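Local coordinates for protein NAD_Gly3P_dh, NAD-dependent glycerol-3-phosphate dehydrogenase (Streptosporangium roseum, PDB 5OCM) that acts as an imine reductase, probably reducing imines to amines with NADPH, whose oxidised form it binds in a Rossmann-type domain, at residues A[111-116]-A[139-144]; A[88-93]-A[147-152]; A[61-66]-A[82-87]. One frame throughout, in Å; residues are numbered along the deposited sequence.

Contact 1: A[111-116]-A[139-144]; sequences GITYLD and EAAYEA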
loop_
_atom_site.group_PDB
_atom_site.type_symbol
_atom_site.label_atom_id
_atom_site.label_comp_id
_atom_site.label_asym_id
_atom_site.label_seq_id
_atom_site.Cartn_x
_atom_site.Cartn_y
_atom_site.Cartn_z
ATOM N N GLY A 111 40.499 7.153 0.695
ATOM C CA GLY A 111 40.622 6.491 -0.581
ATOM C C GLY A 111 39.894 5.161 -0.669
ATOM O O GLY A 111 40.312 4.291 -1.383
ATOM N N ILE A 112 38.817 4.990 0.106
ATOM C CA ILE A 112 38.021 3.740 0.090
ATOM C C ILE A 112 36.849 3.935 -0.843
ATOM O O ILE A 112 36.070 4.825 -0.589
ATOM C CB ILE A 112 37.512 3.413 1.475
ATOM C CG1 ILE A 112 38.709 3.208 2.447
ATOM C CG2 ILE A 112 36.673 2.140 1.421
ATOM C CD1 ILE A 112 38.223 3.308 3.940
ATOM N N THR A 113 36.734 3.112 -1.880
ATOM C CA THR A 113 35.583 3.266 -2.789
ATOM C C THR A 113 34.344 2.749 -2.066
ATOM O O THR A 113 34.408 1.715 -1.355
ATOM C CB THR A 113 35.783 2.790 -4.271
ATOM O OG1 THR A 113 34.766 1.845 -4.779
ATOM C CG2 THR A 113 37.154 2.611 -4.683
ATOM N N TYR A 114 33.260 3.498 -2.141
ATOM C CA TYR A 114 32.132 3.330 -1.225
ATOM C C TYR A 114 30.806 3.349 -1.979
ATOM O O TYR A 114 30.541 4.284 -2.745
ATOM C CB TYR A 114 32.130 4.464 -0.217
ATOM C CG TYR A 114 31.036 4.395 0.783
ATOM C CD1 TYR A 114 30.927 3.334 1.647
ATOM C CD2 TYR A 114 30.114 5.424 0.908
ATOM C CE1 TYR A 114 29.914 3.270 2.585
ATOM C CE2 TYR A 114 29.071 5.376 1.865
ATOM C CZ TYR A 114 28.952 4.303 2.674
ATOM O OH TYR A 114 27.977 4.237 3.627
ATOM N N LEU A 115 29.979 2.323 -1.754
ATOM C CA LEU A 115 28.617 2.278 -2.250
ATOM C C LEU A 115 27.702 2.211 -1.054
ATOM O O LEU A 115 27.948 1.451 -0.106
ATOM C CB LEU A 115 28.403 1.047 -3.109
ATOM C CG LEU A 115 29.119 1.063 -4.479
ATOM C CD1 LEU A 115 28.996 -0.281 -5.153
ATOM C CD2 LEU A 115 28.568 2.186 -5.390
ATOM N N ASP A 116 26.647 3.022 -1.073
ATOM C CA ASP A 116 25.692 3.044 0.005
ATOM C C ASP A 116 24.410 2.487 -0.541
ATOM O O ASP A 116 23.883 3.038 -1.540
ATOM C CB ASP A 116 25.513 4.479 0.541
ATOM C CG ASP A 116 24.834 4.491 1.890
ATOM O OD1 ASP A 116 23.597 4.223 1.964
ATOM O OD2 ASP A 116 25.512 4.754 2.929
ATOM N N GLU A 139 29.239 5.384 -10.238
ATOM C CA GLU A 139 28.636 4.425 -11.176
ATOM C C GLU A 139 29.617 3.356 -11.593
ATOM O O GLU A 139 29.249 2.200 -11.740
ATOM C CB GLU A 139 28.085 5.158 -12.399
ATOM C CG GLU A 139 27.301 4.238 -13.283
ATOM C CD GLU A 139 26.437 4.964 -14.330
ATOM O OE1 GLU A 139 26.862 6.063 -14.768
ATOM O OE2 GLU A 139 25.377 4.399 -14.741
ATOM N N ALA A 140 30.882 3.720 -11.752
ATOM C CA ALA A 140 31.878 2.734 -12.194
ATOM C C ALA A 140 32.059 1.636 -11.178
ATOM O O ALA A 140 32.242 0.482 -11.557
ATOM C CB ALA A 140 33.201 3.429 -12.429
ATOM N N ALA A 141 32.011 1.963 -9.878
ATOM C CA ALA A 141 32.108 0.926 -8.836
ATOM C C ALA A 141 30.881 0.033 -8.814
ATOM O O ALA A 141 31.008 -1.176 -8.660
ATOM C CB ALA A 141 32.368 1.566 -7.497
ATOM N N TYR A 142 29.697 0.613 -9.006
ATOM C CA TYR A 142 28.478 -0.200 -9.103
ATOM C C TYR A 142 28.627 -1.173 -10.270
ATOM O O TYR A 142 28.396 -2.393 -10.127
ATOM C CB TYR A 142 27.255 0.662 -9.313
ATOM C CG TYR A 142 25.994 -0.124 -9.596
ATOM C CD1 TYR A 142 25.218 -0.612 -8.556
ATOM C CD2 TYR A 142 25.579 -0.375 -10.919
ATOM C CE1 TYR A 142 24.043 -1.331 -8.816
ATOM C CE2 TYR A 142 24.421 -1.109 -11.182
ATOM C CZ TYR A 142 23.659 -1.577 -10.108
ATOM O OH TYR A 142 22.515 -2.305 -10.319
ATOM N N GLU A 143 28.990 -0.645 -11.430
ATOM C CA GLU A 143 29.146 -1.493 -12.653
ATOM C C GLU A 143 30.181 -2.596 -12.456
ATOM O O GLU A 143 29.950 -3.753 -12.861
ATOM C CB GLU A 143 29.434 -0.623 -13.923
ATOM C CG GLU A 143 28.141 0.082 -14.443
ATOM C CD GLU A 143 28.385 1.139 -15.505
ATOM O OE1 GLU A 143 29.567 1.573 -15.675
ATOM O OE2 GLU A 143 27.370 1.561 -16.122
ATOM N N ALA A 144 31.280 -2.290 -11.794
ATOM C CA ALA A 144 32.334 -3.305 -11.546
ATOM C C ALA A 144 31.874 -4.423 -10.622
ATOM O O ALA A 144 32.351 -5.526 -10.749
ATOM C CB ALA A 144 33.581 -2.673 -10.959
#
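Leu-115 points its isobutyl fork at the flank of the 139-144 helix and meets backbone there rather than another side-chain tip. Its CG stands anti to its own carbonyl carbon (chi1 -70°), which sends both methyls outward from the strand. CD1 comes to 4.0 Å from Tyr-142 CA, and CD2 lies 4.1 Å from Tyr-142 N, so the fork spans the link between Ala-141 and Tyr-142. The methyl CB of Ala-141 is 4.4 Å from Leu-115 CD2. The same methyl also meets Thr-113, whose OG1 lies 3.6 Å from Ala-141 CB. That approach is van der Waals only, and Thr-113 has a nearly eclipsed chi1 of 127°, so the exact place of its hydroxyl deserves caution. Tyr-142 adds its CB, 4.4 Å from Leu-115 CD2, while its ring leads away to meet the ring of Tyr-158 on strand 155-160.

The short axes of strand and helix approach to 8.6 Å at an angle of 80°. The two segments bury 155 Å² between them. The strand's alternation sorts the rest: Thr-113 and Leu-115 face this helix, whereas Tyr-114 points the other way, against helix 97-109, and its OH binds Asn-91 ND2. The contact thus joins the sheet of the Rossmann-type domain to one of the helices covering it. With no polar bond between the two segments, cohesion rests on dispersion and on the exclusion of water around Leu-115, and the small Ala-141 is consistent with so close an approach of the helix backbone.

Contact 2: A[88-93]-A[147-152]; sequences VLVNLT and PTLRSL. With NAP (NADP nicotinamide-adenine-dinucleotide phosphate), chain G.
Asn-91 OD1 accepts two bonds from Thr-93. The hydroxyl OG1 approaches at 3.0 Å in the carbonyl plane, with a C=O...donor angle of 160°. The backbone N of Thr-93, also 3.0 Å from Asn-91 OD1, sits 46° out of that plane and closes an Asx turn where the strand ends. Thr-93 has its CG2 anti to the backbone N, which places that methyl 3.8 Å from O3D of the NADP nicotinamide ribose, while OG1 also binds Val-67 N. With an alanine here the hydroxyl is gone, and Val-67 N is likely to lose this acceptor while Asn-91 OD1 keeps only the turn amide.

Val-90 and Leu-92, on alternate positions of the segment, face 147-152. Leu-92 and Leu-152 meet tip to tip, CD1 to CD1 at 4.1 Å, and Val-90 CG2 reaches Leu-149 CD2 at 4.4 Å. All four are buried, with Leu-18 and Tyr-135 filling in around them, and Leu-152 belongs to a 3-10 turn following helix 139-149. In this protein the Asx turn lies where strand 88-91 gives way to the cofactor site, and a dinucleotide bound at the C-terminal ends of parallel strands is characteristic of the Rossmann-type fold.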
loop_
_atom_site.group_PDB
_atom_site.type_symbol
_atom_site.label_atom_id
_atom_site.label_comp_id
_atom_site.label_asym_id
_atom_site.label_seq_id
_atom_site.Cartn_x
_atom_site.Cartn_y
_atom_site.Cartn_z
ATOM N N VAL A 88 36.334 -2.378 -1.954
ATOM C CA VAL A 88 35.103 -1.651 -2.162
ATOM C C VAL A 88 34.198 -1.964 -0.977
ATOM O O VAL A 88 33.966 -3.126 -0.679
ATOM C CB VAL A 88 34.474 -1.979 -3.501
ATOM C CG1 VAL A 88 33.071 -1.400 -3.596
ATOM C CG2 VAL A 88 35.424 -1.539 -4.641
ATOM N N LEU A 89 33.774 -0.919 -0.291
ATOM C CA LEU A 89 32.971 -1.031 0.895
ATOM C C LEU A 89 31.523 -0.757 0.491
ATOM O O LEU A 89 31.245 0.267 -0.161
ATOM C CB LEU A 89 33.416 -0.005 1.917
ATOM C CG LEU A 89 32.593 0.172 3.166
ATOM C CD1 LEU A 89 32.575 -1.098 3.977
ATOM C CD2 LEU A 89 33.094 1.365 3.993
ATOM N N VAL A 90 30.617 -1.649 0.895
ATOM C CA VAL A 90 29.202 -1.552 0.567
ATOM C C VAL A 90 28.434 -1.544 1.884
ATOM O O VAL A 90 28.539 -2.496 2.674
ATOM C CB VAL A 90 28.730 -2.754 -0.270
ATOM C CG1 VAL A 90 27.206 -2.710 -0.518
ATOM C CG2 VAL A 90 29.528 -2.853 -1.589
ATOM N N ASN A 91 27.711 -0.459 2.166
ATOM C CA ASN A 91 27.003 -0.320 3.430
ATOM C C ASN A 91 25.520 -0.454 3.198
ATOM O O ASN A 91 24.934 0.351 2.481
ATOM C CB ASN A 91 27.334 1.033 4.037
ATOM C CG ASN A 91 26.683 1.252 5.404
ATOM O OD1 ASN A 91 26.137 0.324 6.024
ATOM N ND2 ASN A 91 26.865 2.489 5.921
ATOM N N LEU A 92 24.947 -1.511 3.745
ATOM C CA LEU A 92 23.518 -1.835 3.613
ATOM C C LEU A 92 22.765 -1.610 4.927
ATOM O O LEU A 92 21.603 -2.053 5.116
ATOM C CB LEU A 92 23.339 -3.274 3.111
ATOM C CG LEU A 92 23.935 -3.581 1.725
ATOM C CD1 LEU A 92 23.688 -5.025 1.311
ATOM C CD2 LEU A 92 23.434 -2.591 0.694
ATOM N N THR A 93 23.412 -0.920 5.875
ATOM C CA THR A 93 22.765 -0.577 7.144
ATOM C C THR A 93 21.730 0.546 6.933
ATOM O O THR A 93 22.008 1.480 6.222
ATOM C CB THR A 93 23.854 -0.112 8.143
ATOM O OG1 THR A 93 24.827 -1.178 8.255
ATOM C CG2 THR A 93 23.288 0.214 9.475
ATOM N N PRO A 147 27.762 -7.722 -10.877
ATOM C CA PRO A 147 27.543 -9.173 -11.046
ATOM C C PRO A 147 27.549 -9.940 -9.725
ATOM O O PRO A 147 26.699 -10.824 -9.538
ATOM C CB PRO A 147 28.709 -9.619 -11.977
ATOM C CG PRO A 147 29.079 -8.383 -12.711
ATOM C CD PRO A 147 28.852 -7.231 -11.734
ATOM N N THR A 148 28.401 -9.545 -8.785
ATOM C CA THR A 148 28.398 -10.107 -7.447
ATOM C C THR A 148 27.226 -9.593 -6.579
ATOM O O THR A 148 26.552 -10.404 -5.925
ATOM C CB THR A 148 29.729 -9.832 -6.742
ATOM O OG1 THR A 148 30.737 -10.432 -7.538
ATOM C CG2 THR A 148 29.785 -10.480 -5.397
ATOM N N LEU A 149 26.981 -8.291 -6.605
ATOM C CA LEU A 149 25.851 -7.722 -5.855
ATOM C C LEU A 149 24.524 -8.343 -6.284
ATOM O O LEU A 149 23.629 -8.518 -5.444
ATOM C CB LEU A 149 25.781 -6.207 -6.018
ATOM C CG LEU A 149 26.982 -5.531 -5.299
ATOM C CD1 LEU A 149 27.107 -4.061 -5.699
ATOM C CD2 LEU A 149 27.011 -5.722 -3.785
ATOM N N ARG A 150 24.409 -8.697 -7.562
ATOM C CA ARG A 150 23.175 -9.335 -8.061
ATOM C C ARG A 150 22.843 -10.661 -7.398
ATOM O O ARG A 150 21.678 -11.109 -7.460
ATOM C CB ARG A 150 23.168 -9.489 -9.604
ATOM C CG ARG A 150 22.853 -8.174 -10.316
ATOM C CD ARG A 150 22.940 -8.189 -11.858
ATOM N NE ARG A 150 21.948 -9.175 -12.317
ATOM C CZ ARG A 150 20.611 -8.964 -12.400
ATOM N NH1 ARG A 150 20.056 -7.768 -12.151
ATOM N NH2 ARG A 150 19.825 -9.988 -12.754
ATOM N N SER A 151 23.787 -11.301 -6.705
ATOM C CA SER A 151 23.461 -12.469 -5.906
ATOM C C SER A 151 22.396 -12.219 -4.860
ATOM O O SER A 151 21.700 -13.140 -4.440
ATOM C CB SER A 151 24.714 -13.020 -5.197
ATOM O OG SER A 151 25.607 -13.511 -6.186
ATOM N N LEU A 152 22.313 -10.971 -4.399
ATOM C CA LEU A 152 21.343 -10.589 -3.363
ATOM C C LEU A 152 19.941 -10.405 -3.934
ATOM O O LEU A 152 18.958 -10.484 -3.204
ATOM C CB LEU A 152 21.773 -9.343 -2.656
ATOM C CG LEU A 152 23.179 -9.362 -2.061
ATOM C CD1 LEU A 152 23.521 -8.036 -1.419
ATOM C CD2 LEU A 152 23.330 -10.518 -1.064
HETATM P PA NAP G . 19.492 -7.463 13.879
HETATM O O1A NAP G . 18.996 -8.905 13.784
HETATM O O2A NAP G . 18.998 -6.827 15.096
HETATM O O5B NAP G . 21.120 -7.360 13.784
HETATM C C5B NAP G . 21.785 -6.195 14.262
HETATM C C4B NAP G . 23.229 -6.457 13.906
HETATM O O4B NAP G . 24.043 -5.325 14.158
HETATM C C3B NAP G . 23.878 -7.659 14.663
HETATM O O3B NAP G . 24.778 -8.398 13.805
HETATM C C2B NAP G . 24.653 -6.920 15.773
HETATM O O2B NAP G . 25.699 -7.690 16.393
HETATM C C1B NAP G . 25.149 -5.723 15.007
HETATM N N9A NAP G . 25.564 -4.618 15.850
HETATM C C8A NAP G . 24.814 -3.796 16.591
HETATM N N7A NAP G . 25.556 -2.895 17.217
HETATM C C5A NAP G . 26.831 -3.157 16.869
HETATM C C6A NAP G . 28.127 -2.577 17.171
HETATM N N6A NAP G . 28.210 -1.483 18.023
HETATM N N1A NAP G . 29.234 -3.184 16.689
HETATM C C2A NAP G . 29.170 -4.253 15.865
HETATM N N3A NAP G . 28.007 -4.837 15.507
HETATM C C4A NAP G . 26.856 -4.302 15.985
HETATM O O3 NAP G . 19.018 -6.523 12.701
HETATM P PN NAP G . 18.755 -7.035 11.162
HETATM O O1N NAP G . 17.318 -7.315 10.990
HETATM O O2N NAP G . 19.905 -7.939 10.689
HETATM O O5D NAP G . 18.950 -5.556 10.541
HETATM C C5D NAP G . 20.272 -5.126 10.206
HETATM C C4D NAP G . 20.125 -3.899 9.330
HETATM O O4D NAP G . 19.400 -4.297 8.089
HETATM C C3D NAP G . 19.365 -2.774 10.062
HETATM O O3D NAP G . 19.908 -1.486 9.720
HETATM C C2D NAP G . 17.959 -2.959 9.465
HETATM O O2D NAP G . 17.101 -1.808 9.502
HETATM C C1D NAP G . 18.315 -3.412 8.024
HETATM N N1N NAP G . 17.242 -4.126 7.360
HETATM C C2N NAP G . 16.721 -5.215 7.889
HETATM C C3N NAP G . 15.659 -5.887 7.255
HETATM C C7N NAP G . 14.979 -7.072 7.830
HETATM O O7N NAP G . 13.961 -7.452 7.212
HETATM N N7N NAP G . 15.430 -7.639 8.915
HETATM C C4N NAP G . 15.196 -5.421 6.013
HETATM C C5N NAP G . 15.851 -4.333 5.446
HETATM C C6N NAP G . 16.869 -3.718 6.154
HETATM P P2B NAP G . 25.341 -8.661 17.620
HETATM O O1X NAP G . 24.812 -9.911 16.998
HETATM O O2X NAP G . 26.673 -8.717 18.287
HETATM O O3X NAP G . 24.417 -7.835 18.518
#

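Contact 3: A[61-66]-A[82-87]; sequences PLVVVC and DVLAGR. With NAP (NADP nicotinamide-adenine-dinucleotide phosphate), chain G.
Arg-87 meets Pro-61 through backbone and side chain at once: Pro-61 O lies 3.5 Å from Arg-87 CA in a CH...O contact, and Pro-61 N sits at the edge of the guanidinium. Segment 61-66 holds the first strand of a beta-alpha-beta crossover of the Rossmann-type domain, and 82-87 is the loop that returns from helix 70-77 to the parallel neighbour, strand 88-91.

The guanidinium itself is spent on backbone carbonyls. NE donates to Val-83 O at 2.9 Å (N-H...O 161°), within 3° of the guanidinium plane, and NH1 bonds Ser-60 O, so one side chain ties the loop 82-87 to itself and to the residue just before Pro-61. The arginine reaches its partners because its chain is extended from CG to NE and runs beside strand 62-65, with CD 4.3 Å from Val-63 CG2. Arg-87 closes a type II turn that starts at Leu-84: Gly-86 takes phi 85°, and Arg-87 N bonds Leu-84 O at 2.9 Å. Leu-84, crossing Val-63 at about a right angle, brings its CD2 to 3.9 Å from Val-63 CG2 and so covers the strand from the loop side. At the other end of the strand segment, far from this loop, Cys-66 SG lies 3.4 Å from O4D of the NADP nicotinamide ribose.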
loop_
_atom_site.group_PDB
_atom_site.type_symbol
_atom_site.label_atom_id
_atom_site.label_comp_id
_atom_site.label_asym_id
_atom_site.label_seq_id
_atom_site.Cartn_x
_atom_site.Cartn_y
_atom_site.Cartn_z
ATOM N N PRO A 61 38.034 -8.515 -1.616
ATOM C CA PRO A 61 38.041 -7.203 -2.285
ATOM C C PRO A 61 36.730 -6.435 -2.173
ATOM O O PRO A 61 36.706 -5.258 -2.557
ATOM C CB PRO A 61 38.266 -7.563 -3.762
ATOM C CG PRO A 61 37.750 -8.949 -3.892
ATOM C CD PRO A 61 38.022 -9.625 -2.584
ATOM N N LEU A 62 35.677 -7.071 -1.687
ATOM C CA LEU A 62 34.333 -6.475 -1.559
ATOM C C LEU A 62 33.882 -6.764 -0.130
ATOM O O LEU A 62 33.839 -7.933 0.283
ATOM C CB LEU A 62 33.374 -7.089 -2.556
ATOM C CG LEU A 62 31.963 -6.577 -2.591
ATOM C CD1 LEU A 62 31.948 -5.182 -3.092
ATOM C CD2 LEU A 62 31.028 -7.382 -3.445
ATOM N N VAL A 63 33.569 -5.708 0.621
ATOM C CA VAL A 63 33.221 -5.821 2.023
ATOM C C VAL A 63 31.858 -5.176 2.236
ATOM O O VAL A 63 31.663 -3.989 1.977
ATOM C CB VAL A 63 34.224 -5.110 2.935
ATOM C CG1 VAL A 63 33.818 -5.261 4.423
ATOM C CG2 VAL A 63 35.627 -5.633 2.689
ATOM N N VAL A 64 30.924 -5.984 2.715
ATOM C CA VAL A 64 29.519 -5.574 2.871
ATOM C C VAL A 64 29.254 -5.465 4.387
ATOM O O VAL A 64 29.529 -6.411 5.126
ATOM C CB VAL A 64 28.597 -6.610 2.287
ATOM C CG1 VAL A 64 27.120 -6.234 2.519
ATOM C CG2 VAL A 64 28.883 -6.729 0.793
ATOM N N VAL A 65 28.678 -4.337 4.836
ATOM C CA VAL A 65 28.346 -4.195 6.232
ATOM C C VAL A 65 26.835 -4.088 6.373
ATOM O O VAL A 65 26.193 -3.280 5.659
ATOM C CB VAL A 65 29.074 -3.012 6.942
ATOM C CG1 VAL A 65 29.163 -1.783 6.165
ATOM C CG2 VAL A 65 28.601 -2.795 8.359
ATOM N N CYS A 66 26.291 -4.804 7.350
ATOM C CA CYS A 66 24.834 -4.765 7.617
ATOM C C CYS A 66 24.621 -4.932 9.100
ATOM O O CYS A 66 24.449 -6.028 9.598
ATOM C CB CYS A 66 24.116 -5.791 6.803
ATOM S SG CYS A 66 22.302 -5.641 6.956
ATOM N N ASP A 82 42.757 1.835 7.193
ATOM C CA ASP A 82 43.864 1.289 6.415
ATOM C C ASP A 82 43.642 -0.036 5.794
ATOM O O ASP A 82 44.023 -0.247 4.680
ATOM C CB ASP A 82 45.179 1.292 7.270
ATOM C CG ASP A 82 45.785 2.712 7.345
ATOM O OD1 ASP A 82 45.488 3.611 6.509
ATOM O OD2 ASP A 82 46.651 2.914 8.185
ATOM N N VAL A 83 43.018 -0.957 6.494
ATOM C CA VAL A 83 42.740 -2.279 5.943
ATOM C C VAL A 83 41.841 -2.203 4.673
ATOM O O VAL A 83 41.955 -3.016 3.824
ATOM C CB VAL A 83 42.010 -3.085 7.089
ATOM C CG1 VAL A 83 41.502 -4.428 6.609
ATOM C CG2 VAL A 83 42.947 -3.270 8.282
ATOM N N LEU A 84 40.894 -1.269 4.639
ATOM C CA LEU A 84 39.925 -1.112 3.556
ATOM C C LEU A 84 40.508 -0.503 2.280
ATOM O O LEU A 84 39.893 -0.527 1.246
ATOM C CB LEU A 84 38.650 -0.370 3.987
ATOM C CG LEU A 84 37.797 -1.152 5.006
ATOM C CD1 LEU A 84 36.714 -0.291 5.684
ATOM C CD2 LEU A 84 37.146 -2.430 4.379
ATOM N N ALA A 85 41.689 0.077 2.364
ATOM C CA ALA A 85 42.503 0.413 1.181
ATOM C C ALA A 85 42.491 -0.615 0.084
ATOM O O ALA A 85 42.809 -1.808 0.269
ATOM C CB ALA A 85 43.975 0.707 1.593
ATOM N N GLY A 86 42.037 -0.178 -1.103
ATOM C CA GLY A 86 41.985 -1.006 -2.306
ATOM C C GLY A 86 40.732 -1.856 -2.393
ATOM O O GLY A 86 40.661 -2.706 -3.290
ATOM N N ARG A 87 39.839 -1.770 -1.396
ATOM C CA ARG A 87 38.654 -2.630 -1.334
ATOM C C ARG A 87 37.441 -1.752 -1.551
ATOM O O ARG A 87 37.480 -0.567 -1.438
ATOM C CB ARG A 87 38.527 -3.353 0.008
ATOM C CG ARG A 87 39.772 -4.158 0.361
ATOM C CD ARG A 87 39.712 -4.762 1.755
ATOM N NE ARG A 87 41.053 -5.139 2.140
ATOM C CZ ARG A 87 41.680 -6.244 1.777
ATOM N NH1 ARG A 87 41.105 -7.169 1.063
ATOM N NH2 ARG A 87 42.944 -6.409 2.154
HETATM P PA NAP G . 19.492 -7.463 13.879
HETATM O O1A NAP G . 18.996 -8.905 13.784
HETATM O O2A NAP G . 18.998 -6.827 15.096
HETATM O O5B NAP G . 21.120 -7.360 13.784
HETATM C C5B NAP G . 21.785 -6.195 14.262
HETATM C C4B NAP G . 23.229 -6.457 13.906
HETATM O O4B NAP G . 24.043 -5.325 14.158
HETATM C C3B NAP G . 23.878 -7.659 14.663
HETATM O O3B NAP G . 24.778 -8.398 13.805
HETATM C C2B NAP G . 24.653 -6.920 15.773
HETATM O O2B NAP G . 25.699 -7.690 16.393
HETATM C C1B NAP G . 25.149 -5.723 15.007
HETATM N N9A NAP G . 25.564 -4.618 15.850
HETATM C C8A NAP G . 24.814 -3.796 16.591
HETATM N N7A NAP G . 25.556 -2.895 17.217
HETATM C C5A NAP G . 26.831 -3.157 16.869
HETATM C C6A NAP G . 28.127 -2.577 17.171
HETATM N N6A NAP G . 28.210 -1.483 18.023
HETATM N N1A NAP G . 29.234 -3.184 16.689
HETATM C C2A NAP G . 29.170 -4.253 15.865
HETATM N N3A NAP G . 28.007 -4.837 15.507
HETATM C C4A NAP G . 26.856 -4.302 15.985
HETATM O O3 NAP G . 19.018 -6.523 12.701
HETATM P PN NAP G . 18.755 -7.035 11.162
HETATM O O1N NAP G . 17.318 -7.315 10.990
HETATM O O2N NAP G . 19.905 -7.939 10.689
HETATM O O5D NAP G . 18.950 -5.556 10.541
HETATM C C5D NAP G . 20.272 -5.126 10.206
HETATM C C4D NAP G . 20.125 -3.899 9.330
HETATM O O4D NAP G . 19.400 -4.297 8.089
HETATM C C3D NAP G . 19.365 -2.774 10.062
HETATM O O3D NAP G . 19.908 -1.486 9.720
HETATM C C2D NAP G . 17.959 -2.959 9.465
HETATM O O2D NAP G . 17.101 -1.808 9.502
HETATM C C1D NAP G . 18.315 -3.412 8.024
HETATM N N1N NAP G . 17.242 -4.126 7.360
HETATM C C2N NAP G . 16.721 -5.215 7.889
HETATM C C3N NAP G . 15.659 -5.887 7.255
HETATM C C7N NAP G . 14.979 -7.072 7.830
HETATM O O7N NAP G . 13.961 -7.452 7.212
HETATM N N7N NAP G . 15.430 -7.639 8.915
HETATM C C4N NAP G . 15.196 -5.421 6.013
HETATM C C5N NAP G . 15.851 -4.333 5.446
HETATM C C6N NAP G . 16.869 -3.718 6.154
HETATM P P2B NAP G . 25.341 -8.661 17.620
HETATM O O1X NAP G . 24.812 -9.911 16.998
HETATM O O2X NAP G . 26.673 -8.717 18.287
HETATM O O3X NAP G . 24.417 -7.835 18.518
#

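All three contacts hang on one sheet, in which strands 62-65, 88-91 and 113-120 are successive parallel neighbours. Contacts 1 and 2 share helix 139-149, and contact 1 is nested inside the chain loop that contact 2 closes. Contact 2 is the buried one, whereas contacts 1 and 3 are only partly buried. Contacts 1 and 2 join sheet to helix without a polar bond between the segments: side chain to side chain in contact 2, largely leucine on helix backbone in contact 1. In contact 3 an arginine bonds carbonyls of its own loop and of Ser-60, just outside the strand segment. Backbone bonds weld them together, as in Val-90 N to Val-63 O and Leu-115 N to Leu-89 O. The cofactor touches 2 and 3.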